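Local coordinates for probable glutaminase ybaS (Escherichia coli, PDB 1U60), which catalyses the hydrolysis of L-glutamine to L-glutamate and ammonium, at residues Lys69-Val80 and Asn117-Asn128; Val101-Pro111 and Ile171-Tyr180. All coordinates share one frame; numbering follows the deposited sequence.

Interaction 1: residues Lys69-Val80 and Asn117-Asn128; sequences KVCTLALALEDV and NAGAIATTSLIN
The carboxylate of Asp79 lies flat against the side-chain amide of Asn128, the two planes only 7° apart and the CG atoms of Asp79 and Asn128 separated by 3.8 Å. The two side chains run past each other in opposite directions. Asn128 ND2 donates to a water that in turn donates to Asp79 O, so the water ties the stack to the helix backbone. Asp79 OD2 accepts the backbone N of Asn128 at 2.9 Å, approached 35° out of the carboxylate plane, and also forms a salt bridge with Arg138; OD2 thus has both a backbone N-H and a guanidinium as partners, which should restrain the carboxylate. At the other end of the contact, Lys69 NZ donates to Asn117 OD1 at 3.0 Å, tilted a little from the amide plane. The extended lysine chain runs alongside Ala120, with its CG 3.6 Å from Ala120 CB. Lys69 closes the Ser-x-x-Lys sequence that begins at Ser66, as in the serine beta-lactamase fold to which the family is related. Its NZ also bonds Tyr244 OH and Leu115 O, placing it beside Asn117, Tyr192 and Tyr244, all predicted to bind substrate. Between these polar ends the helices cross at 42°, their axes 8.9 Å apart. Thr123 OG1 turns back to Gly119 O, which leaves CG2, anti to the backbone N, to meet Ala76 CB at 3.7 Å. Ile127 pushes its CD1 against the backbone of helix 69-80, 3.5 Å from Ala76 N, while Leu75 crosses the isoleucine at about a right angle.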
loop_
_atom_site.group_PDB
_atom_site.type_symbol
_atom_site.label_atom_id
_atom_site.label_comp_id
_atom_site.label_asym_id
_atom_site.label_seq_id
_atom_site.Cartn_x
_atom_site.Cartn_y
_atom_site.Cartn_z
ATOM N N LYS A 69 15.056 -8.788 3.614
ATOM C CA LYS A 69 14.449 -8.572 2.287
ATOM C C LYS A 69 14.578 -7.107 1.861
ATOM O O LYS A 69 14.763 -6.801 0.673
ATOM C CB LYS A 69 13.002 -9.039 2.237
ATOM C CG LYS A 69 12.826 -10.506 2.619
ATOM C CD LYS A 69 11.313 -10.839 2.678
ATOM C CE LYS A 69 11.059 -12.325 2.869
ATOM N NZ LYS A 69 9.582 -12.513 3.175
ATOM N N VAL A 70 14.533 -6.192 2.844
ATOM C CA VAL A 70 14.564 -4.756 2.532
ATOM C C VAL A 70 15.985 -4.434 2.055
ATOM O O VAL A 70 16.182 -3.658 1.097
ATOM C CB VAL A 70 14.157 -3.916 3.756
ATOM C CG1 VAL A 70 14.434 -2.441 3.517
ATOM C CG2 VAL A 70 12.722 -4.162 4.111
ATOM N N CYS A 71 16.982 -4.996 2.743
ATOM C CA CYS A 71 18.369 -4.664 2.407
ATOM C C CYS A 71 18.776 -5.203 1.027
ATOM O O CYS A 71 19.462 -4.549 0.266
ATOM C CB CYS A 71 19.345 -5.202 3.443
ATOM S SG CYS A 71 18.967 -4.742 5.171
ATOM N N THR A 72 18.352 -6.420 0.705
ATOM C CA THR A 72 18.746 -6.976 -0.577
ATOM C C THR A 72 17.994 -6.280 -1.698
ATOM O O THR A 72 18.535 -6.096 -2.838
ATOM C CB THR A 72 18.512 -8.502 -0.523
ATOM O OG1 THR A 72 19.546 -9.075 0.326
ATOM C CG2 THR A 72 18.627 -9.152 -1.916
ATOM N N LEU A 73 16.737 -5.905 -1.431
ATOM C CA LEU A 73 15.994 -5.104 -2.384
ATOM C C LEU A 73 16.771 -3.816 -2.672
ATOM O O LEU A 73 16.857 -3.350 -3.815
ATOM C CB LEU A 73 14.598 -4.787 -1.844
ATOM C CG LEU A 73 13.766 -3.788 -2.626
ATOM C CD1 LEU A 73 13.680 -4.273 -4.111
ATOM C CD2 LEU A 73 12.389 -3.546 -2.031
ATOM N N ALA A 74 17.237 -3.168 -1.608
ATOM C CA ALA A 74 17.957 -1.896 -1.778
ATOM C C ALA A 74 19.176 -2.115 -2.692
ATOM O O ALA A 74 19.416 -1.357 -3.640
ATOM C CB ALA A 74 18.341 -1.355 -0.477
ATOM N N LEU A 75 19.907 -3.212 -2.466
ATOM C CA LEU A 75 21.051 -3.523 -3.318
ATOM C C LEU A 75 20.655 -3.811 -4.763
ATOM O O LEU A 75 21.321 -3.374 -5.707
ATOM C CB LEU A 75 21.859 -4.680 -2.705
ATOM C CG LEU A 75 23.143 -5.004 -3.425
ATOM C CD1 LEU A 75 24.042 -3.778 -3.593
ATOM C CD2 LEU A 75 23.822 -6.100 -2.674
ATOM N N ALA A 76 19.557 -4.542 -4.957
ATOM C CA ALA A 76 19.135 -4.881 -6.321
ATOM C C ALA A 76 18.799 -3.607 -7.066
ATOM O O ALA A 76 19.109 -3.455 -8.254
ATOM C CB ALA A 76 17.948 -5.768 -6.310
ATOM N N LEU A 77 18.165 -2.658 -6.387
ATOM C CA LEU A 77 17.849 -1.387 -7.026
ATOM C C LEU A 77 19.106 -0.619 -7.433
ATOM O O LEU A 77 19.173 -0.045 -8.533
ATOM C CB LEU A 77 16.929 -0.522 -6.153
ATOM C CG LEU A 77 15.463 -0.961 -5.968
ATOM C CD1 LEU A 77 14.879 -0.292 -4.758
ATOM C CD2 LEU A 77 14.652 -0.659 -7.225
ATOM N N GLU A 78 20.132 -0.643 -6.600
ATOM C CA GLU A 78 21.380 0.028 -6.917
ATOM C C GLU A 78 22.057 -0.677 -8.085
ATOM O O GLU A 78 22.608 -0.006 -8.982
ATOM C CB GLU A 78 22.348 0.039 -5.722
ATOM C CG GLU A 78 21.865 0.828 -4.512
ATOM C CD GLU A 78 21.753 2.316 -4.807
ATOM O OE1 GLU A 78 22.681 2.868 -5.456
ATOM O OE2 GLU A 78 20.734 2.932 -4.448
ATOM N N ASP A 79 21.979 -2.007 -8.110
ATOM C CA ASP A 79 22.613 -2.821 -9.164
ATOM C C ASP A 79 21.943 -2.753 -10.529
ATOM O O ASP A 79 22.626 -2.564 -11.534
ATOM C CB ASP A 79 22.673 -4.281 -8.776
ATOM C CG ASP A 79 23.786 -4.604 -7.803
ATOM O OD1 ASP A 79 24.572 -3.709 -7.376
ATOM O OD2 ASP A 79 23.881 -5.763 -7.349
ATOM N N VAL A 80 20.606 -2.904 -10.594
ATOM C CA VAL A 80 19.918 -3.067 -11.876
ATOM C C VAL A 80 18.832 -2.007 -12.156
ATOM O O VAL A 80 18.376 -1.887 -13.277
ATOM C CB VAL A 80 19.339 -4.500 -12.045
ATOM C CG1 VAL A 80 20.435 -5.560 -11.894
ATOM C CG2 VAL A 80 18.146 -4.784 -11.067
ATOM N N ASN A 117 8.576 -14.450 0.427
ATOM C CA ASN A 117 9.793 -15.289 0.335
ATOM C C ASN A 117 10.240 -15.545 -1.133
ATOM O O ASN A 117 11.404 -15.498 -1.468
ATOM C CB ASN A 117 9.575 -16.637 1.043
ATOM C CG ASN A 117 9.727 -16.561 2.555
ATOM O OD1 ASN A 117 9.522 -15.526 3.189
ATOM N ND2 ASN A 117 10.004 -17.731 3.166
ATOM N N ALA A 118 9.278 -15.838 -1.997
ATOM C CA ALA A 118 9.586 -16.160 -3.384
ATOM C C ALA A 118 10.241 -14.934 -4.057
ATOM O O ALA A 118 11.280 -15.048 -4.691
ATOM C CB ALA A 118 8.264 -16.581 -4.123
ATOM N N GLY A 119 9.643 -13.756 -3.884
ATOM C CA GLY A 119 10.236 -12.566 -4.446
ATOM C C GLY A 119 11.605 -12.244 -3.882
ATOM O O GLY A 119 12.460 -11.717 -4.580
ATOM N N ALA A 120 11.818 -12.547 -2.613
ATOM C CA ALA A 120 13.047 -12.206 -1.955
ATOM C C ALA A 120 14.145 -13.112 -2.462
ATOM O O ALA A 120 15.247 -12.679 -2.707
ATOM C CB ALA A 120 12.891 -12.355 -0.446
ATOM N N ILE A 121 13.828 -14.386 -2.635
ATOM C CA ILE A 121 14.807 -15.332 -3.176
ATOM C C ILE A 121 15.202 -14.938 -4.605
ATOM O O ILE A 121 16.387 -14.975 -4.974
ATOM C CB ILE A 121 14.269 -16.775 -3.099
ATOM C CG1 ILE A 121 14.196 -17.219 -1.636
ATOM C CG2 ILE A 121 15.188 -17.741 -3.857
ATOM C CD1 ILE A 121 13.332 -18.447 -1.360
ATOM N N ALA A 122 14.230 -14.486 -5.377
ATOM C CA ALA A 122 14.463 -13.957 -6.744
ATOM C C ALA A 122 15.290 -12.677 -6.724
ATOM O O ALA A 122 16.215 -12.524 -7.568
ATOM C CB ALA A 122 13.195 -13.766 -7.464
ATOM N N THR A 123 15.049 -11.808 -5.735
ATOM C CA THR A 123 15.794 -10.542 -5.613
ATOM C C THR A 123 17.265 -10.877 -5.210
ATOM O O THR A 123 18.220 -10.311 -5.739
ATOM C CB THR A 123 15.133 -9.640 -4.632
ATOM O OG1 THR A 123 13.742 -9.401 -5.029
ATOM C CG2 THR A 123 15.838 -8.276 -4.571
ATOM N N THR A 124 17.457 -11.796 -4.260
ATOM C CA THR A 124 18.791 -12.261 -3.915
ATOM C C THR A 124 19.532 -12.788 -5.154
ATOM O O THR A 124 20.717 -12.515 -5.307
ATOM C CB THR A 124 18.683 -13.338 -2.832
ATOM O OG1 THR A 124 18.194 -12.772 -1.615
ATOM C CG2 THR A 124 20.044 -13.928 -2.458
ATOM N N SER A 125 18.838 -13.478 -6.052
ATOM C CA SER A 125 19.443 -14.033 -7.261
ATOM C C SER A 125 19.758 -12.984 -8.334
ATOM O O SER A 125 20.556 -13.268 -9.250
ATOM C CB SER A 125 18.509 -15.094 -7.904
ATOM O OG SER A 125 17.463 -14.508 -8.692
ATOM N N LEU A 126 19.107 -11.831 -8.232
ATOM C CA LEU A 126 19.220 -10.687 -9.164
ATOM C C LEU A 126 20.435 -9.800 -8.913
ATOM O O LEU A 126 20.862 -9.100 -9.833
ATOM C CB LEU A 126 17.939 -9.832 -9.099
ATOM C CG LEU A 126 17.698 -8.705 -10.106
ATOM C CD1 LEU A 126 17.892 -9.157 -11.541
ATOM C CD2 LEU A 126 16.320 -8.085 -9.904
ATOM N N ILE A 127 20.987 -9.830 -7.695
ATOM C CA ILE A 127 22.186 -9.072 -7.280
ATOM C C ILE A 127 23.355 -9.364 -8.239
ATOM O O ILE A 127 23.517 -10.500 -8.654
ATOM C CB ILE A 127 22.511 -9.545 -5.747
ATOM C CG1 ILE A 127 21.410 -9.041 -4.856
ATOM C CG2 ILE A 127 23.880 -9.169 -5.166
ATOM C CD1 ILE A 127 20.989 -7.763 -5.171
ATOM N N ASN A 128 24.148 -8.355 -8.588
ATOM C CA ASN A 128 25.362 -8.593 -9.390
ATOM C C ASN A 128 26.384 -9.401 -8.554
ATOM O O ASN A 128 26.678 -9.081 -7.402
ATOM C CB ASN A 128 26.040 -7.250 -9.749
ATOM C CG ASN A 128 25.300 -6.417 -10.788
ATOM O OD1 ASN A 128 25.613 -5.226 -10.932
ATOM N ND2 ASN A 128 24.431 -7.025 -11.562
HETATM O O HOH W 1 23.947 -4.628 -13.627
#

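Interaction 2: residues Val101-Pro111 and Ile171-Tyr180; sequences VIALELHGGKP and IAWLLYSAGY
Lys110 rides over one face of the Tyr180 ring: its CA stands 3.7 Å from the ring centroid and 5° off the normal, a well-centred CH-pi contact. With CG anti to the backbone N (chi1 -170°) and the chain extended beyond it, the lysine continues past CE1 and the phenol OH of Tyr180, and its NZ reaches Gln86 O. The ring is also met obliquely by Gly109 O, 3.4 Å from Tyr180 CD2, and by Pro111 CD, while Ala178 CB lies in plane at its edge. Tyr180 follows the Schellman motif in which Gly179 ends helix 171-178; across from it, His107 to Lys110 form a type I' turn. Gly109, at positive phi (95°), brings its CA to 3.8 Å from Ala178 CB, and the turn lies close against the end of helix 171-178.

Toward the N-terminal ends of the segments, helices 101-106 and 171-178 run nearly parallel, 11.4 Å between axes, with Val101, Leu104, Ile171, Leu174 and Leu175 packing between them. Leu104, Leu174 and Leu175 share one conformation, CG anti to the carbonyl carbon and chi2 near trans. In Leu104 it brings CD1 to Leu174 and CD2 to 4.1 Å from Leu175 CD2. That same Leu175 CD2 touches Pro111 CB at 3.9 Å. Val101 meets Leu174 at about a right angle, its CG1 3.9 Å from Leu174 CD1, and also touches Ile171.

A water donating to Gly108 O and, at 2.7 Å, to Ala178 O spans the two turns. Since the direct contacts are apolar, CH-pi or carbonyl oxygen against carbon, with no direct hydrogen bond between the segments, cohesion here probably depends on the fit of side-chain shapes, with this water adding a polar link at the turns.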
loop_
_atom_site.group_PDB
_atom_site.type_symbol
_atom_site.label_atom_id
_atom_site.label_comp_id
_atom_site.label_asym_id
_atom_site.label_seq_id
_atom_site.Cartn_x
_atom_site.Cartn_y
_atom_site.Cartn_z
ATOM N N VAL A 101 2.809 -20.805 -2.284
ATOM C CA VAL A 101 3.001 -21.252 -3.667
ATOM C C VAL A 101 1.747 -21.089 -4.550
ATOM O O VAL A 101 1.869 -21.070 -5.764
ATOM C CB VAL A 101 3.626 -22.713 -3.778
ATOM C CG1 VAL A 101 4.982 -22.782 -3.007
ATOM C CG2 VAL A 101 2.693 -23.807 -3.329
ATOM N N ILE A 102 0.559 -21.001 -3.948
ATOM C CA ILE A 102 -0.660 -20.680 -4.696
ATOM C C ILE A 102 -0.449 -19.320 -5.381
ATOM O O ILE A 102 -0.686 -19.168 -6.589
ATOM C CB ILE A 102 -1.885 -20.646 -3.778
ATOM C CG1 ILE A 102 -2.208 -22.052 -3.220
ATOM C CG2 ILE A 102 -3.109 -20.109 -4.544
ATOM C CD1 ILE A 102 -3.414 -22.060 -2.251
ATOM N N ALA A 103 0.101 -18.360 -4.624
ATOM C CA ALA A 103 0.431 -17.057 -5.181
ATOM C C ALA A 103 1.242 -17.158 -6.466
ATOM O O ALA A 103 0.952 -16.482 -7.467
ATOM C CB ALA A 103 1.218 -16.206 -4.145
ATOM N N LEU A 104 2.289 -17.965 -6.454
ATOM C CA LEU A 104 3.096 -18.116 -7.615
ATOM C C LEU A 104 2.305 -18.683 -8.765
ATOM O O LEU A 104 2.355 -18.157 -9.858
ATOM C CB LEU A 104 4.286 -19.047 -7.345
ATOM C CG LEU A 104 5.413 -18.483 -6.497
ATOM C CD1 LEU A 104 6.431 -19.544 -6.128
ATOM C CD2 LEU A 104 6.145 -17.374 -7.229
ATOM N N GLU A 105 1.581 -19.769 -8.525
ATOM C CA GLU A 105 0.981 -20.494 -9.651
ATOM C C GLU A 105 -0.117 -19.664 -10.271
ATOM O O GLU A 105 -0.332 -19.736 -11.482
ATOM C CB GLU A 105 0.500 -21.902 -9.207
ATOM C CG GLU A 105 1.424 -23.003 -9.709
ATOM C CD GLU A 105 0.774 -24.377 -9.962
ATOM O OE1 GLU A 105 -0.473 -24.593 -9.837
ATOM O OE2 GLU A 105 1.563 -25.307 -10.299
ATOM N N LEU A 106 -0.766 -18.836 -9.468
ATOM C CA LEU A 106 -1.787 -17.916 -9.966
ATOM C C LEU A 106 -1.256 -16.750 -10.817
ATOM O O LEU A 106 -2.050 -16.063 -11.481
ATOM C CB LEU A 106 -2.643 -17.372 -8.823
ATOM C CG LEU A 106 -3.551 -18.351 -8.076
ATOM C CD1 LEU A 106 -4.238 -17.680 -6.883
ATOM C CD2 LEU A 106 -4.602 -18.976 -9.014
ATOM N N HIS A 107 0.052 -16.521 -10.808
ATOM C CA HIS A 107 0.624 -15.380 -11.518
ATOM C C HIS A 107 1.700 -15.852 -12.464
ATOM O O HIS A 107 2.669 -15.137 -12.789
ATOM C CB HIS A 107 1.122 -14.348 -10.502
ATOM C CG HIS A 107 0.013 -13.697 -9.730
ATOM N ND1 HIS A 107 -0.722 -12.640 -10.230
ATOM C CD2 HIS A 107 -0.499 -13.964 -8.503
ATOM C CE1 HIS A 107 -1.625 -12.275 -9.330
ATOM N NE2 HIS A 107 -1.510 -13.066 -8.274
ATOM N N GLY A 108 1.516 -17.088 -12.926
ATOM C CA GLY A 108 2.408 -17.711 -13.897
ATOM C C GLY A 108 3.854 -17.833 -13.467
ATOM O O GLY A 108 4.756 -17.751 -14.295
ATOM N N GLY A 109 4.106 -17.987 -12.171
ATOM C CA GLY A 109 5.474 -18.142 -11.690
ATOM C C GLY A 109 6.120 -16.829 -11.231
ATOM O O GLY A 109 7.181 -16.833 -10.640
ATOM N N LYS A 110 5.479 -15.693 -11.526
ATOM C CA LYS A 110 6.030 -14.398 -11.141
ATOM C C LYS A 110 5.823 -14.180 -9.655
ATOM O O LYS A 110 4.738 -14.363 -9.174
ATOM C CB LYS A 110 5.388 -13.221 -11.920
ATOM C CG LYS A 110 6.198 -11.928 -11.647
ATOM C CD LYS A 110 5.945 -10.790 -12.626
ATOM C CE LYS A 110 6.829 -9.564 -12.257
ATOM N NZ LYS A 110 6.369 -8.320 -12.898
ATOM N N PRO A 111 6.879 -13.831 -8.915
ATOM C CA PRO A 111 6.764 -13.684 -7.461
ATOM C C PRO A 111 6.057 -12.438 -6.937
ATOM O O PRO A 111 5.755 -12.404 -5.733
ATOM C CB PRO A 111 8.237 -13.762 -6.994
ATOM C CG PRO A 111 9.003 -13.255 -8.128
ATOM C CD PRO A 111 8.281 -13.769 -9.342
ATOM N N ILE A 171 10.581 -23.384 -3.415
ATOM C CA ILE A 171 10.307 -22.100 -4.023
ATOM C C ILE A 171 11.398 -21.668 -5.014
ATOM O O ILE A 171 11.088 -21.175 -6.113
ATOM C CB ILE A 171 10.034 -21.024 -2.931
ATOM C CG1 ILE A 171 8.689 -21.262 -2.261
ATOM C CG2 ILE A 171 10.025 -19.632 -3.543
ATOM C CD1 ILE A 171 8.394 -20.363 -1.091
ATOM N N ALA A 172 12.663 -21.868 -4.659
ATOM C CA ALA A 172 13.749 -21.532 -5.538
ATOM C C ALA A 172 13.640 -22.295 -6.866
ATOM O O ALA A 172 13.867 -21.745 -7.912
ATOM C CB ALA A 172 15.021 -21.824 -4.906
ATOM N N TRP A 173 13.308 -23.574 -6.806
ATOM C CA TRP A 173 13.170 -24.362 -8.012
ATOM C C TRP A 173 11.950 -23.947 -8.822
ATOM O O TRP A 173 12.002 -23.973 -10.050
ATOM C CB TRP A 173 13.151 -25.887 -7.681
ATOM C CG TRP A 173 14.505 -26.475 -7.384
ATOM C CD1 TRP A 173 14.875 -27.092 -6.246
ATOM C CD2 TRP A 173 15.666 -26.504 -8.240
ATOM N NE1 TRP A 173 16.180 -27.507 -6.314
ATOM C CE2 TRP A 173 16.700 -27.143 -7.523
ATOM C CE3 TRP A 173 15.940 -26.024 -9.527
ATOM C CZ2 TRP A 173 17.982 -27.354 -8.057
ATOM C CZ3 TRP A 173 17.194 -26.234 -10.066
ATOM C CH2 TRP A 173 18.206 -26.878 -9.330
ATOM N N LEU A 174 10.834 -23.601 -8.173
ATOM C CA LEU A 174 9.684 -23.087 -8.882
ATOM C C LEU A 174 9.986 -21.791 -9.648
ATOM O O LEU A 174 9.588 -21.626 -10.827
ATOM C CB LEU A 174 8.533 -22.797 -7.941
ATOM C CG LEU A 174 7.830 -24.023 -7.348
ATOM C CD1 LEU A 174 6.824 -23.585 -6.303
ATOM C CD2 LEU A 174 7.194 -24.915 -8.439
ATOM N N LEU A 175 10.644 -20.864 -8.983
ATOM C CA LEU A 175 11.149 -19.649 -9.641
ATOM C C LEU A 175 12.074 -19.990 -10.830
ATOM O O LEU A 175 11.880 -19.493 -11.947
ATOM C CB LEU A 175 11.861 -18.752 -8.638
ATOM C CG LEU A 175 10.943 -18.190 -7.571
ATOM C CD1 LEU A 175 11.773 -17.746 -6.407
ATOM C CD2 LEU A 175 10.128 -17.037 -8.110
ATOM N N TYR A 176 13.045 -20.852 -10.616
ATOM C CA TYR A 176 14.024 -21.173 -11.637
ATOM C C TYR A 176 13.323 -21.773 -12.858
ATOM O O TYR A 176 13.629 -21.421 -14.032
ATOM C CB TYR A 176 15.018 -22.155 -11.089
ATOM C CG TYR A 176 16.179 -22.417 -12.015
ATOM C CD1 TYR A 176 16.132 -23.457 -12.941
ATOM C CD2 TYR A 176 17.315 -21.623 -11.966
ATOM C CE1 TYR A 176 17.179 -23.698 -13.808
ATOM C CE2 TYR A 176 18.376 -21.855 -12.827
ATOM C CZ TYR A 176 18.302 -22.898 -13.752
ATOM O OH TYR A 176 19.350 -23.145 -14.603
ATOM N N SER A 177 12.360 -22.653 -12.573
ATOM C CA SER A 177 11.614 -23.336 -13.614
ATOM C C SER A 177 10.799 -22.355 -14.461
ATOM O O SER A 177 10.666 -22.550 -15.664
ATOM C CB SER A 177 10.733 -24.433 -12.982
ATOM O OG SER A 177 9.863 -24.979 -13.958
ATOM N N ALA A 178 10.275 -21.311 -13.824
ATOM C CA ALA A 178 9.340 -20.368 -14.430
ATOM C C ALA A 178 10.048 -19.256 -15.146
ATOM O O ALA A 178 9.371 -18.474 -15.851
ATOM C CB ALA A 178 8.471 -19.777 -13.391
ATOM N N GLY A 179 11.361 -19.133 -14.958
ATOM C CA GLY A 179 12.063 -18.011 -15.554
ATOM C C GLY A 179 12.252 -16.821 -14.637
ATOM O O GLY A 179 12.724 -15.781 -15.092
ATOM N N TYR A 180 11.910 -16.945 -13.359
ATOM C CA TYR A 180 12.028 -15.829 -12.411
ATOM C C TYR A 180 13.145 -16.007 -11.368
ATOM O O TYR A 180 13.040 -15.513 -10.250
ATOM C CB TYR A 180 10.661 -15.532 -11.772
ATOM C CG TYR A 180 9.632 -14.979 -12.773
ATOM C CD1 TYR A 180 9.551 -13.610 -13.026
ATOM C CD2 TYR A 180 8.784 -15.827 -13.476
ATOM C CE1 TYR A 180 8.663 -13.103 -13.943
ATOM C CE2 TYR A 180 7.856 -15.315 -14.419
ATOM C CZ TYR A 180 7.816 -13.945 -14.639
ATOM O OH TYR A 180 6.934 -13.385 -15.548
HETATM O O HOH W 2 6.811 -18.531 -16.750
#

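Interaction 1 is the more buried and closer to the centre of the chain; interaction 2 is partly buried and lies farther out. Helix 117-126 is shared: it packs on helix 69-80 in interaction 1 and, through Ala118 and its neighbours, touches both segments of interaction 2, at Pro111, Ile171 and Leu175. Ala118 O comes 3.2 Å from Leu175 CD1. The segments alternate along the chain, 69-80, 101-111, 117-128 and then 171-180. Chemically, interaction 1 has direct polar bonds at both ends, one of them beside the predicted substrate site, whereas interaction 2 relies on aliphatic and aromatic packing with a bridging water.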